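Local coordinates for methanol--corrinoid protein co-methyltransferase (Methanosarcina barkeri, PDB 2I2X) that transfers the methyl group of methanol to the cob(I)amide carried by its partner protein MtaC, using a zinc-dependent site, in methanogenesis from methanol, at residues Asn273-Val276 / Lys277-Gly281; Asp349-Leu352 / Arg353-Met357. One frame throughout, in Å; residues are numbered along the deposited sequence.

Contact 1 of 2, residues Asn273-Val276 / Lys277-Gly281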
loop_
_atom_site.group_PDB
_atom_site.type_symbol
_atom_site.label_atom_id
_atom_site.label_comp_id
_atom_site.label_asym_id
_atom_site.label_seq_id
_atom_site.Cartn_x
_atom_site.Cartn_y
_atom_site.Cartn_z
ATOM N N ASN A 273 -22.620 -4.022 -6.535
ATOM C CA ASN A 273 -22.622 -3.535 -7.927
ATOM C C ASN A 273 -22.589 -4.660 -8.955
ATOM O O ASN A 273 -23.059 -4.486 -10.101
ATOM C CB ASN A 273 -21.480 -2.557 -8.201
ATOM C CG ASN A 273 -21.675 -1.211 -7.524
ATOM O OD1 ASN A 273 -22.767 -0.885 -7.037
ATOM N ND2 ASN A 273 -20.593 -0.429 -7.452
ATOM N N ILE A 274 -22.048 -5.814 -8.569
ATOM C CA ILE A 274 -22.036 -6.923 -9.523
ATOM C C ILE A 274 -23.501 -7.336 -9.871
ATOM O O ILE A 274 -23.862 -7.539 -11.051
ATOM C CB ILE A 274 -21.146 -8.111 -9.058
ATOM C CG1 ILE A 274 -21.191 -9.268 -10.059
ATOM C CG2 ILE A 274 -21.563 -8.608 -7.647
ATOM C CD1 ILE A 274 -20.613 -8.990 -11.396
ATOM N N ILE A 275 -24.338 -7.453 -8.844
ATOM C CA ILE A 275 -25.757 -7.695 -9.088
ATOM C C ILE A 275 -26.347 -6.561 -9.929
ATOM O O ILE A 275 -27.057 -6.821 -10.866
ATOM C CB ILE A 275 -26.520 -7.874 -7.778
ATOM C CG1 ILE A 275 -25.973 -9.077 -7.020
ATOM C CG2 ILE A 275 -27.985 -8.094 -8.049
ATOM C CD1 ILE A 275 -26.219 -9.029 -5.544
ATOM N N VAL A 276 -26.010 -5.316 -9.616
ATOM C CA VAL A 276 -26.588 -4.150 -10.286
ATOM C C VAL A 276 -26.236 -4.083 -11.768
ATOM O O VAL A 276 -27.084 -3.727 -12.610
ATOM C CB VAL A 276 -26.197 -2.828 -9.544
ATOM C CG1 VAL A 276 -26.644 -1.605 -10.317
ATOM C CG2 VAL A 276 -26.802 -2.793 -8.134
ATOM N N LYS A 277 -24.987 -4.456 -12.077
ATOM C CA LYS A 277 -24.486 -4.523 -13.440
ATOM C C LYS A 277 -25.256 -5.548 -14.226
ATOM O O LYS A 277 -25.668 -5.260 -15.351
ATOM C CB LYS A 277 -22.989 -4.854 -13.486
ATOM C CG LYS A 277 -22.436 -4.843 -14.911
ATOM C CD LYS A 277 -20.937 -4.810 -14.955
ATOM C CE LYS A 277 -20.382 -4.711 -16.392
ATOM N NZ LYS A 277 -18.901 -4.635 -16.329
ATOM N N ALA A 278 -25.431 -6.740 -13.659
ATOM C CA ALA A 278 -26.241 -7.787 -14.307
ATOM C C ALA A 278 -27.660 -7.312 -14.673
ATOM O O ALA A 278 -28.170 -7.641 -15.740
ATOM C CB ALA A 278 -26.316 -9.044 -13.433
ATOM N N ILE A 279 -28.298 -6.530 -13.804
ATOM C CA ILE A 279 -29.596 -6.008 -14.117
ATOM C C ILE A 279 -29.516 -4.883 -15.154
ATOM O O ILE A 279 -30.201 -4.929 -16.178
ATOM C CB ILE A 279 -30.323 -5.512 -12.834
ATOM C CG1 ILE A 279 -30.602 -6.680 -11.887
ATOM C CG2 ILE A 279 -31.610 -4.818 -13.175
ATOM C CD1 ILE A 279 -31.001 -6.239 -10.509
ATOM N N THR A 280 -28.677 -3.884 -14.886
ATOM C CA THR A 280 -28.709 -2.629 -15.646
ATOM C C THR A 280 -27.857 -2.589 -16.916
ATOM O O THR A 280 -28.132 -1.775 -17.821
ATOM C CB THR A 280 -28.238 -1.435 -14.786
ATOM O OG1 THR A 280 -26.878 -1.640 -14.406
ATOM C CG2 THR A 280 -29.082 -1.273 -13.522
ATOM N N GLY A 281 -26.804 -3.407 -16.976
ATOM C CA GLY A 281 -25.864 -3.333 -18.102
ATOM C C GLY A 281 -25.026 -2.074 -18.048
ATOM O O GLY A 281 -24.412 -1.681 -19.046
#
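Thr280 folds back over the helical turn before it and takes hold of Val276. From the threonine CB, which lies 3.4 Å from Val276 O, the two branches diverge. OG1 gives its hydrogen to Val276 O at 2.8 Å, coming from above the carbonyl plane, 42° out of it, while Thr280 N makes the ordinary helical bond to the same oxygen. Two donors thus grip one acceptor. The torsion responsible is chi1 of 63°, which sets OG1 between the backbone N and the carbonyl carbon; CG2 is then left to meet Val276 CG1 at 4.0 Å, methyl against methyl. OG1 also bonds to Met282 N, so a small beta-branched hydroxyl residue suits this last turn, and Gly281 ends the helix with positive phi, a backbone conformation that glycine adopts more easily than residues with a CB. Helix 273-280 is a short element of the TIM barrel, lying just before the barrel strand 285-287, and Asn273 ND2 bonds to Thr285 O on that strand. On another side Ile275 CG2 and Ile279 CD1 stand 4.3 Å apart, one turn from each other, and both isoleucines pack on helix 240-259, bulky apolar groups for a buried face. Lys277 starts with CB 3.4 Å from Asn273 O and then runs out extended, carrying NZ into a salt bridge with Asp308 and to the carbonyl oxygens of Cys306, Val21 and Thr18.

Contact 2 of 2, residues Asp349-Leu352 / Arg353-Met357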
loop_
_atom_site.group_PDB
_atom_site.type_symbol
_atom_site.label_atom_id
_atom_site.label_comp_id
_atom_site.label_asym_id
_atom_site.label_seq_id
_atom_site.Cartn_x
_atom_site.Cartn_y
_atom_site.Cartn_z
ATOM N N ASP A 349 -10.204 -12.413 -21.827
ATOM C CA ASP A 349 -10.904 -11.875 -20.657
ATOM C C ASP A 349 -11.806 -12.883 -19.910
ATOM O O ASP A 349 -11.829 -12.901 -18.667
ATOM C CB ASP A 349 -11.651 -10.601 -20.986
ATOM C CG ASP A 349 -12.677 -10.791 -22.083
ATOM O OD1 ASP A 349 -12.301 -11.028 -23.267
ATOM O OD2 ASP A 349 -13.876 -10.681 -21.744
ATOM N N LYS A 350 -12.513 -13.744 -20.632
ATOM C CA LYS A 350 -13.460 -14.615 -19.941
ATOM C C LYS A 350 -12.813 -15.638 -19.029
ATOM O O LYS A 350 -13.341 -15.893 -17.945
ATOM C CB LYS A 350 -14.457 -15.247 -20.897
ATOM C CG LYS A 350 -15.538 -14.243 -21.336
ATOM C CD LYS A 350 -16.545 -14.916 -22.230
ATOM C CE LYS A 350 -17.640 -13.964 -22.626
ATOM N NZ LYS A 350 -18.643 -14.783 -23.392
ATOM N N VAL A 351 -11.664 -16.186 -19.435
ATOM C CA VAL A 351 -10.964 -17.164 -18.612
ATOM C C VAL A 351 -10.375 -16.467 -17.385
ATOM O O VAL A 351 -10.355 -17.024 -16.290
ATOM C CB VAL A 351 -9.846 -17.940 -19.396
ATOM C CG1 VAL A 351 -8.798 -16.996 -19.901
ATOM C CG2 VAL A 351 -9.149 -18.998 -18.507
ATOM N N LEU A 352 -9.898 -15.241 -17.572
ATOM C CA LEU A 352 -9.302 -14.504 -16.472
ATOM C C LEU A 352 -10.401 -14.127 -15.506
ATOM O O LEU A 352 -10.262 -14.340 -14.292
ATOM C CB LEU A 352 -8.493 -13.286 -16.965
ATOM C CG LEU A 352 -7.854 -12.423 -15.863
ATOM C CD1 LEU A 352 -6.921 -13.264 -14.986
ATOM C CD2 LEU A 352 -7.155 -11.206 -16.436
ATOM N N ARG A 353 -11.505 -13.597 -16.036
ATOM C CA ARG A 353 -12.737 -13.458 -15.253
ATOM C C ARG A 353 -13.057 -14.725 -14.425
ATOM O O ARG A 353 -13.167 -14.657 -13.203
ATOM C CB ARG A 353 -13.876 -13.022 -16.154
ATOM C CG ARG A 353 -15.333 -13.145 -15.588
ATOM C CD ARG A 353 -15.921 -14.398 -16.202
ATOM N NE ARG A 353 -16.918 -14.096 -17.190
ATOM C CZ ARG A 353 -17.372 -14.924 -18.121
ATOM N NH1 ARG A 353 -16.892 -16.152 -18.254
ATOM N NH2 ARG A 353 -18.352 -14.479 -18.917
ATOM N N ASP A 354 -13.103 -15.896 -15.041
ATOM C CA ASP A 354 -13.330 -17.105 -14.242
ATOM C C ASP A 354 -12.285 -17.363 -13.163
ATOM O O ASP A 354 -12.627 -17.801 -12.061
ATOM C CB ASP A 354 -13.538 -18.327 -15.123
ATOM C CG ASP A 354 -14.828 -18.244 -15.924
ATOM O OD1 ASP A 354 -15.705 -17.369 -15.654
ATOM O OD2 ASP A 354 -14.981 -19.069 -16.833
ATOM N N LEU A 355 -11.017 -17.073 -13.472
ATOM C CA LEU A 355 -9.920 -17.333 -12.553
ATOM C C LEU A 355 -10.097 -16.422 -11.313
ATOM O O LEU A 355 -10.047 -16.881 -10.168
ATOM C CB LEU A 355 -8.582 -17.088 -13.254
ATOM C CG LEU A 355 -7.558 -18.156 -13.692
ATOM C CD1 LEU A 355 -8.037 -19.577 -13.714
ATOM C CD2 LEU A 355 -6.977 -17.792 -15.030
ATOM N N MET A 356 -10.371 -15.146 -11.557
ATOM C CA MET A 356 -10.598 -14.186 -10.473
ATOM C C MET A 356 -11.764 -14.643 -9.622
ATOM O O MET A 356 -11.686 -14.613 -8.403
ATOM C CB MET A 356 -10.860 -12.772 -11.016
ATOM C CG MET A 356 -9.780 -12.308 -11.927
ATOM S SD MET A 356 -10.066 -10.742 -12.734
ATOM C CE MET A 356 -11.679 -10.992 -13.329
ATOM N N MET A 357 -12.823 -15.111 -10.274
ATOM C CA MET A 357 -14.017 -15.518 -9.570
ATOM C C MET A 357 -13.679 -16.744 -8.730
ATOM O O MET A 357 -13.915 -16.752 -7.519
ATOM C CB MET A 357 -15.176 -15.768 -10.560
ATOM C CG MET A 357 -16.462 -16.318 -9.952
ATOM S SD MET A 357 -16.412 -18.076 -9.469
ATOM C CE MET A 357 -16.198 -18.884 -11.075
#
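The guanidinium of Arg353 has Lys350 laid over one face, CG standing 3.6 Å above the plane and offset toward the rim, while Asp354 OD2 lies in plane at its edge. The lysine chain is extended and runs alongside the arginine, pointing the same way, so its methylenes follow the flat group outward: CB is 3.7 Å from Arg353 NH1 and CE 3.8 Å from Arg353 NH2. Arg353 NH1 also bonds to Asp354 OD1 at 3.1 Å in a salt bridge in which NH1 approaches from above the carboxylate plane, 39° out of it. That carboxylate is held a second time, by Tyr372 OH. Bends at chi2 (-101°) and chi3 (-108°) turn the arginine back toward Lys350. The two cations share Asp15, each forming a salt bridge with one of its oxygens, and Arg353 NH2 reaches Met17 O. A leucine in place of Arg353 would probably leave Asp354 without this salt bridge, Asp15 with one cation fewer and Met17 O without this donor. Away from the charges the helix turns apolar: Leu352 CG meets Met356 SD at 4.2 Å, and Val351 CG2 meets Leu355 CD2 at 4.3 Å. Met356 CG also lies close to the backbone, 3.2 Å from Leu352 O, and its long unbranched apolar side chain can reach both Leu352 and Leu339 of a second copy of this protein. Leu352 packs on Leu352 of that copy. Such self-matching of one helix is characteristic of a twofold subunit interface, here between the two MtaB chains of the heterotetramer, while the charged side of helix 349-361 pins the segment around Asp15 to Met17.

From the N terminus, the segment around residues 15 to 21 comes first and is later met by both helices: Thr18 offers its carbonyl oxygen to Lys277 and its hydroxyl to Asp349. Contact 1 then spans neighbouring turns of helix 273-280, and the chain goes on through strands 285-287 and 309-311 and helix 325-345 before contact 2 in helix 349-361. Each is local, so neither closes a long loop; they follow in series without nesting or crossing. Their centres are about 17 Å apart and their nearest atoms about 8 Å. Helix 372-383 links them further, packing on Ala278 through Tyr376 and on Arg353 through Tyr372, so a helix packed beside strand 285-287 and the subunit interface share neighbours.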